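Local coordinates for histidine-containing Phosphotransfer Protein type 1, MtHPt1 (Medicago truncatula, PDB 3US6) that probably relays phosphoryl groups from cytokinin sensor histidine kinases to response regulators in plant two-component signalling, at residues A[95-100]-A[117-122]; A[90-95]-A[123-128]. All blocks are in the same frame, centred on the assembly; numbering follows the deposited sequence.

Contact 1: A[95-100]-A[117-122]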
loop_
_atom_site.group_PDB
_atom_site.type_symbol
_atom_site.label_atom_id
_atom_site.label_comp_id
_atom_site.label_asym_id
_atom_site.label_seq_id
_atom_site.Cartn_x
_atom_site.Cartn_y
_atom_site.Cartn_z
ATOM N N ASN A 95 3.825 -6.941 -5.347
ATOM C CA ASN A 95 4.861 -7.617 -6.155
ATOM C C ASN A 95 6.035 -7.949 -5.276
ATOM O O ASN A 95 6.717 -8.978 -5.488
ATOM C CB ASN A 95 5.265 -6.716 -7.283
ATOM C CG ASN A 95 4.250 -6.617 -8.336
ATOM O OD1 ASN A 95 3.290 -7.392 -8.370
ATOM N ND2 ASN A 95 4.411 -5.635 -9.221
ATOM N N SER A 96 6.388 -7.072 -4.335
ATOM C CA SER A 96 7.477 -7.381 -3.372
ATOM C C SER A 96 7.150 -8.591 -2.526
ATOM O O SER A 96 7.993 -9.368 -2.234
ATOM C CB SER A 96 7.875 -6.235 -2.441
ATOM O OG SER A 96 8.447 -5.180 -3.135
ATOM N N CYS A 97 5.895 -8.723 -2.123
ATOM C CA CYS A 97 5.450 -9.903 -1.384
ATOM C C CYS A 97 5.550 -11.174 -2.222
ATOM O O CYS A 97 5.949 -12.205 -1.717
ATOM C CB CYS A 97 4.001 -9.715 -0.917
ATOM S SG CYS A 97 3.774 -8.548 0.401
ATOM N N VAL A 98 5.186 -11.092 -3.500
ATOM C CA VAL A 98 5.405 -12.225 -4.423
ATOM C C VAL A 98 6.848 -12.666 -4.500
ATOM O O VAL A 98 7.167 -13.863 -4.399
ATOM C CB VAL A 98 4.882 -11.912 -5.833
ATOM C CG1 VAL A 98 5.185 -13.069 -6.774
ATOM C CG2 VAL A 98 3.361 -11.640 -5.775
ATOM N N ALA A 99 7.764 -11.714 -4.634
ATOM C CA ALA A 99 9.159 -11.999 -4.657
ATOM C C ALA A 99 9.597 -12.685 -3.332
ATOM O O ALA A 99 10.330 -13.661 -3.309
ATOM C CB ALA A 99 9.948 -10.723 -4.949
ATOM N N PHE A 100 9.108 -12.061 -2.265
ATOM C CA PHE A 100 9.328 -12.564 -0.915
ATOM C C PHE A 100 9.002 -14.052 -0.835
ATOM O O PHE A 100 9.862 -14.867 -0.506
ATOM C CB PHE A 100 8.471 -11.789 0.087
ATOM C CG PHE A 100 9.029 -11.782 1.482
ATOM C CD1 PHE A 100 9.824 -12.823 1.930
ATOM C CD2 PHE A 100 8.756 -10.733 2.345
ATOM C CE1 PHE A 100 10.338 -12.819 3.212
ATOM C CE2 PHE A 100 9.267 -10.724 3.629
ATOM C CZ PHE A 100 10.060 -11.768 4.063
ATOM N N GLN A 117 13.260 -6.161 3.584
ATOM C CA GLN A 117 13.695 -4.798 3.624
ATOM C C GLN A 117 12.987 -4.069 2.455
ATOM O O GLN A 117 12.454 -2.957 2.674
ATOM C CB GLN A 117 15.221 -4.741 3.550
ATOM C CG GLN A 117 15.832 -3.333 3.559
ATOM C CD GLN A 117 15.734 -2.596 2.237
ATOM O OE1 GLN A 117 16.186 -3.090 1.233
ATOM N NE2 GLN A 117 15.226 -1.373 2.285
ATOM N N GLN A 118 12.867 -4.713 1.323
ATOM C CA GLN A 118 12.218 -4.050 0.207
ATOM C C GLN A 118 10.703 -3.946 0.399
ATOM O O GLN A 118 10.106 -2.939 0.003
ATOM C CB GLN A 118 12.486 -4.779 -1.090
ATOM C CG GLN A 118 13.900 -4.694 -1.496
ATOM C CD GLN A 118 14.251 -3.285 -1.981
ATOM O OE1 GLN A 118 13.693 -2.797 -2.970
ATOM N NE2 GLN A 118 15.154 -2.587 -1.252
ATOM N N VAL A 119 10.046 -5.000 0.927
ATOM C CA VAL A 119 8.592 -4.924 1.197
ATOM C C VAL A 119 8.284 -3.767 2.122
ATOM O O VAL A 119 7.370 -2.952 1.937
ATOM C CB VAL A 119 8.097 -6.244 1.918
ATOM C CG1 VAL A 119 6.664 -6.132 2.344
ATOM C CG2 VAL A 119 8.268 -7.446 0.997
ATOM N N LYS A 120 9.083 -3.650 3.186
ATOM C CA LYS A 120 8.914 -2.561 4.149
ATOM C C LYS A 120 9.113 -1.210 3.456
ATOM O O LYS A 120 8.320 -0.286 3.691
ATOM C CB LYS A 120 9.843 -2.743 5.352
ATOM C CG LYS A 120 9.676 -1.612 6.359
ATOM C CD LYS A 120 10.439 -1.852 7.655
ATOM C CE LYS A 120 10.544 -0.520 8.516
ATOM N NZ LYS A 120 11.245 -0.727 9.857
ATOM N N GLN A 121 10.182 -1.063 2.674
ATOM C CA GLN A 121 10.422 0.180 1.971
ATOM C C GLN A 121 9.274 0.532 1.054
ATOM O O GLN A 121 8.793 1.672 1.039
ATOM C CB GLN A 121 11.753 0.094 1.227
ATOM C CG GLN A 121 12.119 1.318 0.431
ATOM C CD GLN A 121 13.583 1.162 -0.117
ATOM O OE1 GLN A 121 14.531 0.744 0.604
ATOM N NE2 GLN A 121 13.760 1.476 -1.393
ATOM N N GLU A 122 8.780 -0.444 0.301
ATOM C CA GLU A 122 7.645 -0.226 -0.621
ATOM C C GLU A 122 6.369 0.142 0.156
ATOM O O GLU A 122 5.631 1.050 -0.239
ATOM C CB GLU A 122 7.396 -1.431 -1.509
ATOM C CG GLU A 122 8.490 -1.590 -2.565
ATOM C CD GLU A 122 8.524 -0.492 -3.613
ATOM O OE1 GLU A 122 7.495 0.186 -3.855
ATOM O OE2 GLU A 122 9.637 -0.308 -4.231
#
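Gln118 comes nearest through its backbone: its carbonyl O stands 4.2 Å from Ser96 OG, too far for a bond. Its side chain leads away along its own helix, where NE2 gives a hydrogen bond to Gln117 OE1. Val119 carries the contact. With CG1 anti to the backbone N (chi1 174°), CG2 is turned onto the partner helix, between two residues one turn apart. It sits 3.7 Å from Ser96 CB on one turn and 3.6 Å from Phe100 CD2 on the next, and the Val119 and Phe100 side chains cross at about a right angle. The other methyl, CG1, rests 4.2 Å from Cys97 SG, and the valine also touches Phe81 and Leu57 of the neighbouring helices. Glu122, bent at chi2, lays its CG 3.6 Å from Ser96 OG, while its OE1 forms a salt bridge with Arg92 NE. Ser96 OG is hydrogen-bonded to Arg92 O, a turn back on its own helix. Ser96 and Phe100 are modelled in two conformers; one is described. The segment axes run 170° apart in direction and 9.0 Å from each other, the close antiparallel neighbours of the four-helix bundle that makes the core of an HPt domain.

Contact 2: A[90-95]-A[123-128]; sequences AQRVKN and YLLVKN
Val93 reaches across to Tyr123 and Val126, joining helices 91-106 and 109-142 of the antiparallel HPt four-helix bundle near the centre of the chain. The short segments run 166° apart in direction, with their axes 9.5 Å from each other. Val93 is the residue most deeply engaged. Its CG2 presses on the backbone of the other helix, 3.7 Å from Tyr123 N, rather than on the aromatic ring; the Tyr123 CB is farther off. The ring itself turns away to pack on Phe50, Ser53 and Leu57 of helix 41-64, so the tyrosine offers its main chain to one helix and its ring to another. Val126 comes in one turn later. At chi1 75° its CG1 lies between its own backbone N and carbonyl carbon, and there it meets Val93 CG2 at 3.9 Å. The same methyl also stands 4.3 Å from the CB of Ala90, the N-cap residue of helix 91-106, closing the apolar line at the helix start. Val93 also touches Phe81 and Ser85 of helix 71-88. The polar side of the contact belongs to Arg92, whose guanidinium, salt-bridged to Glu122, also donates from NH1 to Glu20 O; both Arg92 and Leu125 touch Phe22. Between them, Arg92 NH2 lies 4.3 Å from Leu125 CD1, which approaches the guanidinium obliquely.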
loop_
_atom_site.group_PDB
_atom_site.type_symbol
_atom_site.label_atom_id
_atom_site.label_comp_id
_atom_site.label_asym_id
_atom_site.label_seq_id
_atom_site.Cartn_x
_atom_site.Cartn_y
_atom_site.Cartn_z
ATOM N N ALA A 90 -2.045 -1.530 -3.975
ATOM C CA ALA A 90 -0.638 -1.217 -3.695
ATOM C C ALA A 90 0.220 -2.231 -4.413
ATOM O O ALA A 90 0.728 -3.177 -3.795
ATOM C CB ALA A 90 -0.387 -1.198 -2.216
ATOM N N GLN A 91 0.308 -2.088 -5.726
ATOM C CA GLN A 91 0.900 -3.152 -6.560
ATOM C C GLN A 91 2.343 -3.400 -6.351
ATOM O O GLN A 91 2.803 -4.546 -6.435
ATOM C CB GLN A 91 0.649 -2.848 -7.969
ATOM C CG GLN A 91 0.866 -4.159 -8.805
ATOM C CD GLN A 91 0.461 -3.955 -10.245
ATOM O OE1 GLN A 91 0.986 -3.052 -10.915
ATOM N NE2 GLN A 91 -0.546 -4.734 -10.700
ATOM N N ARG A 92 3.098 -2.347 -6.083
ATOM C CA ARG A 92 4.536 -2.587 -5.795
ATOM C C ARG A 92 4.738 -3.344 -4.458
ATOM O O ARG A 92 5.657 -4.130 -4.307
ATOM C CB ARG A 92 5.381 -1.311 -5.811
ATOM C CG ARG A 92 5.664 -0.891 -7.196
ATOM C CD ARG A 92 6.157 0.535 -7.411
ATOM N NE ARG A 92 7.363 0.780 -6.705
ATOM C CZ ARG A 92 8.313 1.626 -7.100
ATOM N NH1 ARG A 92 8.158 2.357 -8.200
ATOM N NH2 ARG A 92 9.360 1.782 -6.333
ATOM N N VAL A 93 3.900 -3.072 -3.461
ATOM C CA VAL A 93 3.954 -3.853 -2.231
ATOM C C VAL A 93 3.571 -5.307 -2.541
ATOM O O VAL A 93 4.284 -6.237 -2.146
ATOM C CB VAL A 93 2.987 -3.295 -1.141
ATOM C CG1 VAL A 93 2.982 -4.222 0.078
ATOM C CG2 VAL A 93 3.434 -1.863 -0.790
ATOM N N LYS A 94 2.486 -5.503 -3.277
ATOM C CA LYS A 94 2.070 -6.875 -3.678
ATOM C C LYS A 94 3.191 -7.610 -4.385
ATOM O O LYS A 94 3.491 -8.763 -4.073
ATOM C CB LYS A 94 0.841 -6.781 -4.563
ATOM C CG LYS A 94 0.268 -8.083 -5.023
ATOM C CD LYS A 94 -0.582 -7.928 -6.215
ATOM C CE LYS A 94 -1.161 -9.275 -6.624
ATOM N NZ LYS A 94 -1.873 -9.217 -7.957
ATOM N N ASN A 95 3.825 -6.941 -5.347
ATOM C CA ASN A 95 4.861 -7.617 -6.155
ATOM C C ASN A 95 6.035 -7.949 -5.276
ATOM O O ASN A 95 6.717 -8.978 -5.488
ATOM C CB ASN A 95 5.265 -6.716 -7.283
ATOM C CG ASN A 95 4.250 -6.617 -8.336
ATOM O OD1 ASN A 95 3.290 -7.392 -8.370
ATOM N ND2 ASN A 95 4.411 -5.635 -9.221
ATOM N N TYR A 123 6.157 -0.480 1.293
ATOM C CA TYR A 123 5.025 -0.130 2.123
ATOM C C TYR A 123 5.107 1.310 2.609
ATOM O O TYR A 123 4.150 2.020 2.472
ATOM C CB TYR A 123 4.903 -1.090 3.332
ATOM C CG TYR A 123 3.923 -0.583 4.323
ATOM C CD1 TYR A 123 2.594 -0.644 4.072
ATOM C CD2 TYR A 123 4.336 0.009 5.480
ATOM C CE1 TYR A 123 1.706 -0.127 4.945
ATOM C CE2 TYR A 123 3.449 0.518 6.355
ATOM C CZ TYR A 123 2.134 0.452 6.071
ATOM O OH TYR A 123 1.237 0.950 6.960
ATOM N N LEU A 124 6.268 1.736 3.089
ATOM C CA LEU A 124 6.389 3.091 3.591
ATOM C C LEU A 124 6.239 4.086 2.447
ATOM O O LEU A 124 5.666 5.164 2.622
ATOM C CB LEU A 124 7.702 3.285 4.315
ATOM C CG LEU A 124 7.687 2.473 5.617
ATOM C CD1 LEU A 124 9.028 2.595 6.328
ATOM C CD2 LEU A 124 6.617 2.878 6.571
ATOM N N LEU A 125 6.746 3.789 1.258
ATOM C CA LEU A 125 6.607 4.695 0.120
ATOM C C LEU A 125 5.144 4.927 -0.176
ATOM O O LEU A 125 4.700 6.073 -0.350
ATOM C CB LEU A 125 7.310 4.169 -1.143
ATOM C CG LEU A 125 8.849 4.251 -1.131
ATOM C CD1 LEU A 125 9.386 3.603 -2.392
ATOM C CD2 LEU A 125 9.367 5.674 -0.930
ATOM N N VAL A 126 4.362 3.881 -0.353
ATOM C CA VAL A 126 2.983 4.064 -0.725
ATOM C C VAL A 126 2.175 4.640 0.443
ATOM O O VAL A 126 1.228 5.391 0.174
ATOM C CB VAL A 126 2.350 2.778 -1.327
ATOM C CG1 VAL A 126 2.048 1.728 -0.292
ATOM C CG2 VAL A 126 1.133 3.116 -2.152
ATOM N N LYS A 127 2.511 4.311 1.701
ATOM C CA LYS A 127 1.817 4.928 2.818
ATOM C C LYS A 127 1.996 6.430 2.754
ATOM O O LYS A 127 0.997 7.159 2.875
ATOM C CB LYS A 127 2.330 4.383 4.133
ATOM C CG LYS A 127 1.799 5.099 5.361
ATOM C CD LYS A 127 2.359 4.531 6.647
ATOM C CE LYS A 127 1.595 5.126 7.839
ATOM N NZ LYS A 127 2.454 5.099 9.052
ATOM N N ASN A 128 3.223 6.888 2.672
ATOM C CA ASN A 128 3.491 8.301 2.627
ATOM C C ASN A 128 2.764 8.959 1.445
ATOM O O ASN A 128 2.157 10.025 1.625
ATOM C CB ASN A 128 4.958 8.606 2.669
ATOM C CG ASN A 128 5.498 8.477 4.071
ATOM O OD1 ASN A 128 5.403 9.391 4.878
ATOM N ND2 ASN A 128 6.106 7.329 4.339
#

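How the contacts relate
The two contacts are successive turns of one helix-helix interface, with centres about 8 Å apart. Both pair helix 91-106 with helix 109-142, and because the helices are antiparallel, contact 1 is nested along the chain inside the loop that contact 2 closes. Their segments overlap at Asn95, which touches neither partner segment. The contacts merge where Val93 CG2 of contact 2 packs 3.7 Å from Glu122 C of contact 1, and the Arg92-Glu122 salt bridge spans the same junction. Contact 2 lies deeper in the chain. Together they join the last two helices of the bundle, and both pack on helix 71-88, which bears His79, the predicted phosphorylation site.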